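Local coordinates for uncharacterized protein (Bacteroides fragilis, PDB 3EUR) that is of unknown function but belongs to the thioredoxin-like family, consistent with a possible role in thiol-disulfide chemistry, at residues Leu36-Pro41 against Ile73-Glu78; Phe14-Asp19 against Glu92-Tyr97; Phe29-Thr34 against Lys67-Ser72; Thr9-Phe14 against Asn107-Arg112. One frame throughout, in Å; residues are numbered along the deposited sequence.

Contact 1: Leu36-Pro41 against Ile73-Glu78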
loop_
_atom_site.group_PDB
_atom_site.type_symbol
_atom_site.label_atom_id
_atom_site.label_comp_id
_atom_site.label_asym_id
_atom_site.label_seq_id
_atom_site.Cartn_x
_atom_site.Cartn_y
_atom_site.Cartn_z
ATOM N N LEU A 36 1.065 -0.301 -3.376
ATOM C CA LEU A 36 1.043 0.491 -2.186
ATOM C C LEU A 36 -0.414 0.766 -1.796
ATOM O O LEU A 36 -1.171 1.301 -2.588
ATOM C CB LEU A 36 1.790 1.820 -2.440
ATOM C CG LEU A 36 1.803 2.833 -1.295
ATOM C CD1 LEU A 36 2.561 2.271 -0.100
ATOM C CD2 LEU A 36 2.441 4.119 -1.737
ATOM N N PHE A 37 -0.766 0.328 -0.601
ATOM C CA PHE A 37 -2.118 0.340 -0.098
ATOM C C PHE A 37 -2.186 1.223 1.139
ATOM O O PHE A 37 -1.825 0.790 2.218
ATOM C CB PHE A 37 -2.542 -1.111 0.136
ATOM C CG PHE A 37 -3.856 -1.321 0.861
ATOM C CD1 PHE A 37 -4.911 -0.406 0.846
ATOM C CD2 PHE A 37 -4.073 -2.529 1.514
ATOM C CE1 PHE A 37 -6.081 -0.676 1.519
ATOM C CE2 PHE A 37 -5.245 -2.788 2.184
ATOM C CZ PHE A 37 -6.258 -1.867 2.170
ATOM N N ILE A 38 -2.626 2.470 0.973
ATOM C CA ILE A 38 -2.720 3.432 2.086
ATOM C C ILE A 38 -4.056 3.234 2.735
ATOM O O ILE A 38 -5.076 3.318 2.070
ATOM C CB ILE A 38 -2.529 4.871 1.615
ATOM C CG1 ILE A 38 -1.305 5.020 0.713
ATOM C CG2 ILE A 38 -2.492 5.789 2.816
ATOM C CD1 ILE A 38 -1.112 6.411 0.089
ATOM N N ASN A 39 -4.085 2.934 4.026
ATOM C CA ASN A 39 -5.324 2.435 4.664
ATOM C C ASN A 39 -5.446 3.052 6.039
ATOM O O ASN A 39 -4.450 3.454 6.651
ATOM C CB ASN A 39 -5.252 0.923 4.755
ATOM C CG ASN A 39 -4.151 0.455 5.629
ATOM O OD1 ASN A 39 -3.017 0.168 5.180
ATOM N ND2 ASN A 39 -4.403 0.435 6.875
ATOM N N ASN A 40 -6.666 3.125 6.525
ATOM C CA ASN A 40 -6.884 3.398 7.943
ATOM C C ASN A 40 -7.921 2.399 8.203
ATOM O O ASN A 40 -9.051 2.549 7.731
ATOM C CB ASN A 40 -7.376 4.840 8.242
ATOM C CG ASN A 40 -7.564 5.053 9.709
ATOM O OD1 ASN A 40 -8.002 4.138 10.410
ATOM N ND2 ASN A 40 -7.211 6.240 10.203
ATOM N N PRO A 41 -7.536 1.324 8.855
ATOM C CA PRO A 41 -8.462 0.210 8.904
ATOM C C PRO A 41 -9.587 0.428 9.911
ATOM O O PRO A 41 -10.448 -0.448 10.053
ATOM C CB PRO A 41 -7.592 -0.975 9.319
ATOM C CG PRO A 41 -6.192 -0.488 9.446
ATOM C CD PRO A 41 -6.209 0.998 9.424
ATOM N N ILE A 73 0.273 0.692 4.247
ATOM C CA ILE A 73 0.801 1.759 5.089
ATOM C C ILE A 73 -0.322 2.511 5.764
ATOM O O ILE A 73 -1.234 3.028 5.091
ATOM C CB ILE A 73 1.725 2.720 4.307
ATOM C CG1 ILE A 73 2.349 3.783 5.217
ATOM C CG2 ILE A 73 1.090 3.428 3.147
ATOM C CD1 ILE A 73 3.273 3.212 6.335
ATOM N N TYR A 74 -0.228 2.597 7.079
ATOM C CA TYR A 74 -1.134 3.368 7.900
ATOM C C TYR A 74 -0.509 4.691 8.242
ATOM O O TYR A 74 0.547 4.729 8.886
ATOM C CB TYR A 74 -1.413 2.579 9.171
ATOM C CG TYR A 74 -2.265 3.316 10.182
ATOM C CD1 TYR A 74 -3.559 3.626 9.928
ATOM C CD2 TYR A 74 -1.804 3.601 11.429
ATOM C CE1 TYR A 74 -4.331 4.293 10.856
ATOM C CE2 TYR A 74 -2.579 4.299 12.363
ATOM C CZ TYR A 74 -3.842 4.609 12.075
ATOM O OH TYR A 74 -4.623 5.278 12.996
ATOM N N PRO A 75 -1.135 5.826 7.829
ATOM C CA PRO A 75 -0.466 7.131 7.981
ATOM C C PRO A 75 -0.959 7.961 9.158
ATOM O O PRO A 75 -0.535 9.098 9.319
ATOM C CB PRO A 75 -0.850 7.835 6.701
ATOM C CG PRO A 75 -2.251 7.361 6.464
ATOM C CD PRO A 75 -2.241 5.918 6.837
ATOM N N ASP A 76 -1.895 7.443 9.903
ATOM C CA ASP A 76 -2.562 8.203 10.992
ATOM C C ASP A 76 -2.067 7.801 12.391
ATOM O O ASP A 76 -1.065 7.117 12.528
ATOM C CB ASP A 76 -4.067 8.057 10.874
ATOM C CG ASP A 76 -4.630 8.681 9.601
ATOM O OD1 ASP A 76 -4.080 9.702 9.159
ATOM O OD2 ASP A 76 -5.584 8.087 9.041
ATOM N N GLU A 77 -2.742 8.269 13.452
ATOM C CA GLU A 77 -2.205 8.270 14.859
ATOM C C GLU A 77 -2.609 7.117 15.739
ATOM O O GLU A 77 -2.047 6.951 16.846
ATOM C CB GLU A 77 -2.669 9.552 15.600
ATOM C CG GLU A 77 -2.141 10.813 14.979
ATOM C CD GLU A 77 -2.957 11.268 13.791
ATOM O OE1 GLU A 77 -3.989 10.619 13.470
ATOM O OE2 GLU A 77 -2.557 12.264 13.156
ATOM N N GLU A 78 -3.590 6.318 15.338
ATOM C CA GLU A 78 -4.179 5.330 16.242
ATOM C C GLU A 78 -3.468 4.017 16.157
ATOM O O GLU A 78 -4.029 3.000 15.690
ATOM C CB GLU A 78 -5.676 5.155 15.968
ATOM C CG GLU A 78 -6.425 6.411 16.099
ATOM C CD GLU A 78 -6.294 6.955 17.501
ATOM O OE1 GLU A 78 -6.493 6.167 18.458
ATOM O OE2 GLU A 78 -5.929 8.131 17.637
#

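Contact 2: Phe14-Asp19 against Glu92-Tyr97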
loop_
_atom_site.group_PDB
_atom_site.type_symbol
_atom_site.label_atom_id
_atom_site.label_comp_id
_atom_site.label_asym_id
_atom_site.label_seq_id
_atom_site.Cartn_x
_atom_site.Cartn_y
_atom_site.Cartn_z
ATOM N N PHE A 14 9.207 6.951 2.063
ATOM C CA PHE A 14 8.842 7.063 3.459
ATOM C C PHE A 14 9.365 5.861 4.202
ATOM O O PHE A 14 9.602 4.825 3.590
ATOM C CB PHE A 14 7.309 7.229 3.614
ATOM C CG PHE A 14 6.543 6.059 3.073
ATOM C CD1 PHE A 14 6.327 4.913 3.824
ATOM C CD2 PHE A 14 6.080 6.081 1.759
ATOM C CE1 PHE A 14 5.668 3.825 3.285
ATOM C CE2 PHE A 14 5.412 4.979 1.262
ATOM C CZ PHE A 14 5.219 3.892 2.009
ATOM N N THR A 15 9.477 6.007 5.515
ATOM C CA THR A 15 9.826 4.936 6.428
ATOM C C THR A 15 8.582 4.339 7.069
ATOM O O THR A 15 7.724 5.047 7.597
ATOM C CB THR A 15 10.767 5.416 7.539
ATOM O OG1 THR A 15 11.975 5.857 6.952
ATOM C CG2 THR A 15 11.094 4.273 8.535
ATOM N N TYR A 16 8.456 3.044 7.013
ATOM C CA TYR A 16 7.422 2.309 7.691
ATOM C C TYR A 16 8.000 1.488 8.827
ATOM O O TYR A 16 9.179 1.118 8.798
ATOM C CB TYR A 16 6.625 1.422 6.717
ATOM C CG TYR A 16 7.386 0.335 6.048
ATOM C CD1 TYR A 16 7.611 -0.860 6.666
ATOM C CD2 TYR A 16 7.930 0.513 4.769
ATOM C CE1 TYR A 16 8.335 -1.858 6.060
ATOM C CE2 TYR A 16 8.659 -0.479 4.183
ATOM C CZ TYR A 16 8.863 -1.660 4.825
ATOM O OH TYR A 16 9.603 -2.640 4.213
ATOM N N THR A 17 7.158 1.227 9.803
ATOM C CA THR A 17 7.505 0.378 10.933
ATOM C C THR A 17 6.535 -0.802 10.948
ATOM O O THR A 17 5.318 -0.631 10.842
ATOM C CB THR A 17 7.385 1.177 12.257
ATOM O OG1 THR A 17 8.201 2.344 12.185
ATOM C CG2 THR A 17 7.806 0.379 13.436
ATOM N N LEU A 18 7.067 -2.020 11.077
ATOM C CA LEU A 18 6.228 -3.211 11.172
ATOM C C LEU A 18 5.810 -3.429 12.615
ATOM O O LEU A 18 6.353 -2.785 13.548
ATOM C CB LEU A 18 6.971 -4.446 10.656
ATOM C CG LEU A 18 7.530 -4.358 9.246
ATOM C CD1 LEU A 18 8.288 -5.637 8.880
ATOM C CD2 LEU A 18 6.384 -4.096 8.254
ATOM N N ASP A 19 4.833 -4.295 12.821
ATOM C CA ASP A 19 4.461 -4.683 14.175
ATOM C C ASP A 19 5.613 -5.181 15.020
ATOM O O ASP A 19 5.634 -4.962 16.225
ATOM C CB ASP A 19 3.362 -5.735 14.148
ATOM C CG ASP A 19 2.946 -6.165 15.555
ATOM O OD1 ASP A 19 2.290 -5.383 16.283
ATOM O OD2 ASP A 19 3.301 -7.308 15.895
ATOM N N GLU A 92 1.000 -12.444 4.185
ATOM C CA GLU A 92 1.992 -12.305 3.128
ATOM C C GLU A 92 2.309 -10.845 2.815
ATOM O O GLU A 92 3.413 -10.531 2.369
ATOM C CB GLU A 92 1.522 -13.022 1.860
ATOM C CG GLU A 92 1.400 -14.530 2.008
ATOM C CD GLU A 92 0.254 -14.935 2.914
ATOM O OE1 GLU A 92 -0.686 -14.131 3.081
ATOM O OE2 GLU A 92 0.295 -16.059 3.458
ATOM N N TRP A 93 1.349 -9.954 3.044
ATOM C CA TRP A 93 1.562 -8.554 2.739
ATOM C C TRP A 93 2.545 -7.965 3.761
ATOM O O TRP A 93 2.733 -8.547 4.849
ATOM C CB TRP A 93 0.244 -7.781 2.794
ATOM C CG TRP A 93 -0.833 -8.307 1.888
ATOM C CD1 TRP A 93 -0.714 -9.206 0.859
ATOM C CD2 TRP A 93 -2.203 -7.930 1.943
ATOM N NE1 TRP A 93 -1.940 -9.409 0.296
ATOM C CE2 TRP A 93 -2.871 -8.647 0.925
ATOM C CE3 TRP A 93 -2.943 -7.074 2.765
ATOM C CZ2 TRP A 93 -4.254 -8.567 0.741
ATOM C CZ3 TRP A 93 -4.290 -6.983 2.551
ATOM C CH2 TRP A 93 -4.925 -7.735 1.549
ATOM N N THR A 94 3.144 -6.835 3.404
ATOM C CA THR A 94 4.017 -6.101 4.313
ATOM C C THR A 94 3.180 -4.966 4.885
ATOM O O THR A 94 2.759 -4.089 4.145
ATOM C CB THR A 94 5.241 -5.625 3.582
ATOM O OG1 THR A 94 5.939 -6.755 3.010
ATOM C CG2 THR A 94 6.172 -4.857 4.561
ATOM N N ASN A 95 2.891 -5.023 6.183
ATOM C CA ASN A 95 1.904 -4.182 6.801
ATOM C C ASN A 95 2.585 -3.266 7.822
ATOM O O ASN A 95 3.027 -3.741 8.839
ATOM C CB ASN A 95 0.843 -5.113 7.426
ATOM C CG ASN A 95 0.217 -6.105 6.378
ATOM O OD1 ASN A 95 -0.306 -5.634 5.348
ATOM N ND2 ASN A 95 0.222 -7.476 6.660
ATOM N N GLY A 96 2.703 -1.981 7.523
ATOM C CA GLY A 96 3.409 -1.062 8.376
ATOM C C GLY A 96 2.636 0.189 8.708
ATOM O O GLY A 96 1.593 0.475 8.133
ATOM N N TYR A 97 3.169 0.922 9.669
ATOM C CA TYR A 97 2.656 2.239 10.042
ATOM C C TYR A 97 3.749 3.292 9.944
ATOM O O TYR A 97 4.938 3.012 9.963
ATOM C CB TYR A 97 2.008 2.212 11.446
ATOM C CG TYR A 97 2.951 1.872 12.570
ATOM C CD1 TYR A 97 3.561 2.883 13.320
ATOM C CD2 TYR A 97 3.209 0.559 12.925
ATOM C CE1 TYR A 97 4.413 2.567 14.408
ATOM C CE2 TYR A 97 4.024 0.253 14.017
ATOM C CZ TYR A 97 4.612 1.261 14.733
ATOM O OH TYR A 97 5.417 0.911 15.813
HETATM O O HOH W 1 5.889 -1.691 16.153
HETATM O O HOH W 2 3.466 -5.708 10.625
#

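Contact 3: Phe29-Thr34 against Lys67-Ser72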
loop_
_atom_site.group_PDB
_atom_site.type_symbol
_atom_site.label_atom_id
_atom_site.label_comp_id
_atom_site.label_asym_id
_atom_site.label_seq_id
_atom_site.Cartn_x
_atom_site.Cartn_y
_atom_site.Cartn_z
ATOM N N PHE A 29 12.205 -1.453 -0.648
ATOM C CA PHE A 29 11.261 -2.579 -0.719
ATOM C C PHE A 29 11.365 -3.259 -2.053
ATOM O O PHE A 29 11.018 -2.657 -3.065
ATOM C CB PHE A 29 9.861 -2.015 -0.506
ATOM C CG PHE A 29 8.769 -3.044 -0.415
ATOM C CD1 PHE A 29 8.617 -3.774 0.754
ATOM C CD2 PHE A 29 7.862 -3.257 -1.437
ATOM C CE1 PHE A 29 7.584 -4.702 0.879
ATOM C CE2 PHE A 29 6.841 -4.162 -1.314
ATOM C CZ PHE A 29 6.688 -4.882 -0.144
ATOM N N PRO A 30 11.819 -4.525 -2.114
ATOM C CA PRO A 30 12.052 -5.129 -3.433
ATOM C C PRO A 30 10.831 -5.799 -4.026
ATOM O O PRO A 30 10.265 -6.677 -3.386
ATOM C CB PRO A 30 13.161 -6.164 -3.127
ATOM C CG PRO A 30 12.833 -6.622 -1.727
ATOM C CD PRO A 30 12.335 -5.366 -1.012
ATOM N N ALA A 31 10.478 -5.424 -5.232
ATOM C CA ALA A 31 9.360 -6.074 -5.924
ATOM C C ALA A 31 9.353 -5.639 -7.372
ATOM O O ALA A 31 9.546 -4.445 -7.649
ATOM C CB ALA A 31 8.020 -5.766 -5.283
ATOM N N GLU A 32 9.052 -6.546 -8.301
ATOM C CA GLU A 32 8.843 -6.124 -9.689
ATOM C C GLU A 32 7.686 -5.111 -9.761
ATOM O O GLU A 32 7.763 -4.146 -10.518
ATOM C CB GLU A 32 8.596 -7.319 -10.584
ATOM C CG GLU A 32 8.484 -6.938 -12.057
ATOM C CD GLU A 32 8.166 -8.099 -12.972
ATOM O OE1 GLU A 32 7.450 -8.989 -12.536
ATOM O OE2 GLU A 32 8.665 -8.092 -14.129
ATOM N N TYR A 33 6.644 -5.362 -8.987
ATOM C CA TYR A 33 5.525 -4.432 -8.820
ATOM C C TYR A 33 5.270 -4.273 -7.346
ATOM O O TYR A 33 5.082 -5.286 -6.637
ATOM C CB TYR A 33 4.225 -4.979 -9.464
ATOM C CG TYR A 33 4.317 -5.188 -10.928
ATOM C CD1 TYR A 33 3.959 -4.189 -11.816
ATOM C CD2 TYR A 33 4.741 -6.389 -11.453
ATOM C CE1 TYR A 33 4.012 -4.399 -13.180
ATOM C CE2 TYR A 33 4.806 -6.600 -12.801
ATOM C CZ TYR A 33 4.439 -5.618 -13.687
ATOM O OH TYR A 33 4.494 -5.822 -15.036
ATOM N N THR A 34 5.161 -3.030 -6.862
ATOM C CA THR A 34 4.694 -2.776 -5.528
ATOM C C THR A 34 3.266 -2.229 -5.603
ATOM O O THR A 34 3.020 -1.259 -6.333
ATOM C CB THR A 34 5.592 -1.768 -4.765
ATOM O OG1 THR A 34 6.884 -2.308 -4.586
ATOM C CG2 THR A 34 5.016 -1.387 -3.441
ATOM N N LYS A 67 5.865 -11.696 -8.312
ATOM C CA LYS A 67 6.084 -10.500 -9.155
ATOM C C LYS A 67 5.577 -9.274 -8.365
ATOM O O LYS A 67 6.134 -8.168 -8.502
ATOM C CB LYS A 67 5.320 -10.618 -10.427
ATOM C CG LYS A 67 5.836 -11.681 -11.336
ATOM C CD LYS A 67 4.925 -11.928 -12.516
ATOM C CE LYS A 67 4.783 -10.837 -13.502
ATOM N NZ LYS A 67 6.034 -10.547 -14.241
ATOM N N LEU A 68 4.466 -9.379 -7.643
ATOM C CA LEU A 68 3.819 -8.263 -6.963
ATOM C C LEU A 68 3.820 -8.487 -5.489
ATOM O O LEU A 68 3.517 -9.577 -5.018
ATOM C CB LEU A 68 2.369 -8.110 -7.476
ATOM C CG LEU A 68 1.561 -6.904 -6.946
ATOM C CD1 LEU A 68 0.645 -6.384 -8.086
ATOM C CD2 LEU A 68 0.846 -7.187 -5.712
ATOM N N LYS A 69 4.138 -7.434 -4.738
ATOM C CA LYS A 69 4.054 -7.428 -3.306
ATOM C C LYS A 69 3.190 -6.240 -2.871
ATOM O O LYS A 69 3.316 -5.151 -3.402
ATOM C CB LYS A 69 5.420 -7.384 -2.619
ATOM C CG LYS A 69 6.231 -8.668 -2.892
ATOM C CD LYS A 69 7.532 -8.717 -2.219
ATOM C CE LYS A 69 7.381 -8.914 -0.688
ATOM N NZ LYS A 69 6.788 -10.209 -0.238
ATOM N N VAL A 70 2.358 -6.484 -1.899
ATOM C CA VAL A 70 1.498 -5.484 -1.286
ATOM C C VAL A 70 2.251 -4.870 -0.093
ATOM O O VAL A 70 2.724 -5.600 0.805
ATOM C CB VAL A 70 0.169 -6.073 -0.820
ATOM C CG1 VAL A 70 -0.683 -5.013 -0.106
ATOM C CG2 VAL A 70 -0.625 -6.685 -1.992
ATOM N N LEU A 71 2.351 -3.537 -0.087
ATOM C CA LEU A 71 2.880 -2.760 1.028
ATOM C C LEU A 71 1.735 -1.916 1.536
ATOM O O LEU A 71 1.302 -0.972 0.881
ATOM C CB LEU A 71 4.053 -1.900 0.549
ATOM C CG LEU A 71 4.705 -1.053 1.647
ATOM C CD1 LEU A 71 5.218 -1.882 2.782
ATOM C CD2 LEU A 71 5.808 -0.223 1.011
ATOM N N SER A 72 1.186 -2.307 2.680
ATOM C CA SER A 72 0.145 -1.547 3.332
ATOM C C SER A 72 0.754 -0.535 4.281
ATOM O O SER A 72 1.670 -0.863 5.064
ATOM C CB SER A 72 -0.784 -2.449 4.103
ATOM O OG SER A 72 -1.444 -1.794 5.189
HETATM O O HOH W 3 4.936 -8.425 -15.922
#

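Contact 4: Thr9-Phe14 against Asn107-Arg112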
loop_
_atom_site.group_PDB
_atom_site.type_symbol
_atom_site.label_atom_id
_atom_site.label_comp_id
_atom_site.label_asym_id
_atom_site.label_seq_id
_atom_site.Cartn_x
_atom_site.Cartn_y
_atom_site.Cartn_z
ATOM N N THR A 9 6.339 9.269 -12.678
ATOM C CA THR A 9 7.359 9.843 -11.803
ATOM C C THR A 9 7.562 8.933 -10.593
ATOM O O THR A 9 6.777 8.027 -10.350
ATOM C CB THR A 9 6.990 11.268 -11.353
ATOM O OG1 THR A 9 5.937 11.227 -10.390
ATOM C CG2 THR A 9 6.631 12.141 -12.573
ATOM N N LYS A 10 8.657 9.115 -9.877
ATOM C CA LYS A 10 8.982 8.247 -8.755
ATOM C C LYS A 10 8.128 8.634 -7.551
ATOM O O LYS A 10 8.105 9.788 -7.137
ATOM C CB LYS A 10 10.479 8.364 -8.414
ATOM C CG LYS A 10 11.026 7.286 -7.519
ATOM C CD LYS A 10 12.528 7.434 -7.257
ATOM C CE LYS A 10 13.081 6.202 -6.548
ATOM N NZ LYS A 10 14.585 6.224 -6.494
ATOM N N ALA A 11 7.449 7.654 -6.975
ATOM C CA ALA A 11 6.666 7.871 -5.766
ATOM C C ALA A 11 7.564 8.401 -4.670
ATOM O O ALA A 11 8.746 8.049 -4.606
ATOM C CB ALA A 11 6.011 6.556 -5.339
ATOM N N LEU A 12 6.988 9.167 -3.754
ATOM C CA LEU A 12 7.737 9.700 -2.636
ATOM C C LEU A 12 8.105 8.637 -1.626
ATOM O O LEU A 12 7.294 7.786 -1.271
ATOM C CB LEU A 12 6.956 10.809 -1.945
ATOM C CG LEU A 12 7.045 12.159 -2.577
ATOM C CD1 LEU A 12 8.406 12.810 -2.241
ATOM C CD2 LEU A 12 6.590 12.249 -3.968
ATOM N N ASN A 13 9.353 8.645 -1.142
ATOM C CA ASN A 13 9.780 7.689 -0.155
ATOM C C ASN A 13 9.213 7.979 1.200
ATOM O O ASN A 13 8.783 9.119 1.513
ATOM C CB ASN A 13 11.295 7.717 -0.070
ATOM C CG ASN A 13 11.926 6.508 0.554
ATOM O OD1 ASN A 13 11.333 5.436 0.577
ATOM N ND2 ASN A 13 13.217 6.649 0.967
ATOM N N PHE A 14 9.207 6.951 2.063
ATOM C CA PHE A 14 8.842 7.063 3.459
ATOM C C PHE A 14 9.365 5.861 4.202
ATOM O O PHE A 14 9.602 4.825 3.590
ATOM C CB PHE A 14 7.309 7.229 3.614
ATOM C CG PHE A 14 6.543 6.059 3.073
ATOM C CD1 PHE A 14 6.327 4.913 3.824
ATOM C CD2 PHE A 14 6.080 6.081 1.759
ATOM C CE1 PHE A 14 5.668 3.825 3.285
ATOM C CE2 PHE A 14 5.412 4.979 1.262
ATOM C CZ PHE A 14 5.219 3.892 2.009
ATOM N N ASN A 107 3.024 16.103 3.884
ATOM C CA ASN A 107 2.078 16.090 2.733
ATOM C C ASN A 107 2.616 15.281 1.583
ATOM O O ASN A 107 2.614 15.727 0.451
ATOM C CB ASN A 107 1.840 17.517 2.226
ATOM C CG ASN A 107 1.006 18.288 3.160
ATOM O OD1 ASN A 107 -0.199 18.006 3.321
ATOM N ND2 ASN A 107 1.622 19.246 3.824
ATOM N N LEU A 108 3.146 14.106 1.885
ATOM C CA LEU A 108 3.815 13.323 0.847
ATOM C C LEU A 108 2.862 12.622 -0.119
ATOM O O LEU A 108 3.222 12.419 -1.282
ATOM C CB LEU A 108 4.710 12.266 1.475
ATOM C CG LEU A 108 5.866 12.742 2.355
ATOM C CD1 LEU A 108 6.691 11.558 2.806
ATOM C CD2 LEU A 108 6.684 13.790 1.570
ATOM N N TYR A 109 1.680 12.258 0.372
ATOM C CA TYR A 109 0.630 11.606 -0.386
ATOM C C TYR A 109 -0.690 12.267 0.000
ATOM O O TYR A 109 -0.898 12.651 1.133
ATOM C CB TYR A 109 0.507 10.084 -0.086
ATOM C CG TYR A 109 1.654 9.252 -0.639
ATOM C CD1 TYR A 109 1.529 8.528 -1.801
ATOM C CD2 TYR A 109 2.866 9.216 0.003
ATOM C CE1 TYR A 109 2.580 7.806 -2.305
ATOM C CE2 TYR A 109 3.931 8.520 -0.501
ATOM C CZ TYR A 109 3.795 7.802 -1.663
ATOM O OH TYR A 109 4.827 7.071 -2.189
ATOM N N ASP A 110 -1.596 12.362 -0.947
ATOM C CA ASP A 110 -2.959 12.847 -0.712
ATOM C C ASP A 110 -3.708 11.769 0.049
ATOM O O ASP A 110 -3.868 10.666 -0.467
ATOM C CB ASP A 110 -3.622 13.113 -2.051
ATOM C CG ASP A 110 -5.024 13.658 -1.961
ATOM O OD1 ASP A 110 -5.570 13.864 -0.865
ATOM O OD2 ASP A 110 -5.605 13.880 -3.043
ATOM N N LEU A 111 -4.170 12.078 1.260
ATOM C CA LEU A 111 -4.833 11.151 2.131
ATOM C C LEU A 111 -6.345 11.358 2.193
ATOM O O LEU A 111 -7.025 10.703 2.964
ATOM C CB LEU A 111 -4.227 11.233 3.536
ATOM C CG LEU A 111 -2.742 10.940 3.639
ATOM C CD1 LEU A 111 -2.300 11.041 5.068
ATOM C CD2 LEU A 111 -2.400 9.575 3.048
ATOM N N ARG A 112 -6.891 12.286 1.405
ATOM C CA ARG A 112 -8.288 12.663 1.589
ATOM C C ARG A 112 -9.225 11.511 1.356
ATOM O O ARG A 112 -10.276 11.459 1.982
ATOM C CB ARG A 112 -8.654 13.816 0.694
ATOM C CG ARG A 112 -8.005 15.089 1.174
ATOM C CD ARG A 112 -8.254 16.240 0.207
ATOM N NE ARG A 112 -7.566 15.968 -1.044
ATOM C CZ ARG A 112 -7.685 16.655 -2.167
ATOM N NH1 ARG A 112 -8.516 17.677 -2.217
ATOM N NH2 ARG A 112 -6.994 16.285 -3.225
#

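Contact 1: Leu36-Pro41 against Ile73-Glu78
The side-chain amide of Asn-40 reaches across to Asp-76, its ND2 giving a 2.7 Å hydrogen bond to OD2 on that oxygen's anti lone pair. With Asn-40 CG anti to the backbone N (chi1 -179°), the amide runs alongside the Tyr-74 ring, and its plane stands almost upright (86°) to the ring. Asn-40 CG lies at the edge of the ring, near its plane, 3.5 Å from Tyr-74 CE1. Each polar group is used twice: Asn-40 OD1 accepts from the backbone N of Gly-42, while Asp-76 OD1 meets Lys-104 in a salt bridge. Behind these loops, strands 33-38 and 68-74 run parallel at the centre of a thioredoxin-like sheet. Ile-73, paired with Ile-38, bonds to the two residues flanking it, its N donating to Phe-37 O at 2.9 Å and its O accepting from Asn-39 N at 3.0 Å. The branched side chain of Ile-73 suits this buried strand: CG2 is wedged 3.7 Å from Leu-36 CD1 and 3.8 Å from Ile-38 CG1. The ring of Phe-37 packs on helix 44-55, which begins where thioredoxins carry their CxxC motif and includes Cys-46. Past the strand, the hydroxyl of Tyr-74 accepts from the backbone N of Glu-78 at 2.8 Å, tying the ring to the N-cap of helix 79-85.

Contact 2: Phe14-Asp19 against Glu92-Tyr97
Thr-17 and Tyr-97 form an antiparallel hydrogen-bonded pair that adds strand 15-18 to the sheet beside strand 94-97, much as an N-terminal hairpin extends the thioredoxin fold in peroxiredoxin- and TlpA-like relatives. Two backbone bonds of 2.9 Å, Thr-17 N to Tyr-97 O and Tyr-97 N to Thr-17 O, make the pairing, but the strands cross steeply, their directions 109° apart. Gly-96 suits the crossing: lacking a side chain, its CA can come within 3.1 Å of Thr-17 O while Tyr-16 CB lies close by. In the CH-pi contact, Tyr-97 CG sits between its backbone N and carbonyl carbon (chi1 63°), which swings the ring beneath Thr-17, whose CB stands over one face, 3.9 Å from the centroid. Thr-17's own chi1 of -56° sets CG2 anti to the backbone N, beside the phenol end, while its OG1 accepts from Lys-23. Apolar packing fills the other side, where Thr-94 CG2 lies 3.8 Å from Leu-18 CD2 and also meets the Tyr-16 ring obliquely. Two waters bridge the segments. One joins Leu-18 O to Tyr-97 OH; the other accepts from Asp-19 N at 2.9 Å and donates to Asn-95 O at 2.7 Å.

Contact 3: Phe29-Thr34 against Lys67-Ser72
Glu-32 and Lys-67 lie side by side and meet in a salt bridge, OE1 to NZ at 2.7 Å, with OE1 approached on its syn side. The glutamate is extended, whereas the lysine bends at chi3 and chi4 (both 66°), curling its ammonium back onto the carboxylate oxygen; a water links that same NZ to Tyr-33 OH. Long charged chains suit these surface loops leading into the strands. Inward, Leu-71 CB sits over one face of the Phe-29 ring, toward its rim, and Lys-69 lends its aliphatic part, CB lying 3.7 Å from Phe-29 CZ. Backbone bonds set the spacing: Tyr-33 N donates to Lys-67 O at 2.9 Å, and Tyr-33 O accepts from Lys-69 N at 3.0 Å. Tyr-33 and Leu-68 share the face where both pack on Leu-140 of helix 133-141; Thr-34 and Lys-69 point to the other. These neighbouring parallel strands, joined through helices 44-55 and 57-64, form the beta-alpha-beta crossover of the thioredoxin fold.

Contact 4: Thr9-Phe14 against Asn107-Arg112
Two first torsions bring Tyr-109 and Phe-14 together: Tyr-109 CG lies beside its backbone N (chi1 -71°), while Phe-14 CG is turned in between its N and carbonyl carbon (chi1 61°). The two side chains cross at about a right angle, with Phe-14 CD2 4.0 Å from Tyr-109 CE2. The phenol reaches the backbone, where Tyr-109 OH donates a hydrogen bond to Leu-12 O at 2.7 Å, in the carbonyl plane and on a lone pair. Tyrosine suits the place, since its ring packs in the interior while its hydroxyl satisfies a carbonyl of a segment without regular structure. Ala-11 is small enough to let its CB come 3.4 Å from that hydroxyl. Leu-108 CD2 makes an apolar contact 4.3 Å from Leu-12 CD1; its CD1 methyl rests against Asn-13 O at 3.5 Å. The Schellman turn at Asn-107 closes helix 102-105, whose Ile-103 touches both rings; beneath them lies Leu-36 of strand 33-38, and Tyr-118 of strand 116-120 meets Tyr-109 edge-to-face.

Overall arrangement
Contacts 1 and 3 join the same parallel pair, strands 33-38 and 68-74, at two ends on opposite sides of the chain's centre, about 17 Å apart between centres. Contact 1 is the buried end, its strand part apolar, with a neutral amide meeting a carboxylate at the loop; contact 3 runs out to a solvent-facing salt bridge. Contact 2 builds the sheet outward: strand 94-97 hydrogen-bonds to 68-74 on one edge and receives 15-18 on the other, with waters bridging beyond the pair. Contact 4 has no sheet pairing, a single side-chain to backbone bond replacing the ladder. Phe-14, in segments of contacts 2 and 4 but touching across in contact 4, packs on Leu-36 and Ile-73 of contact 1.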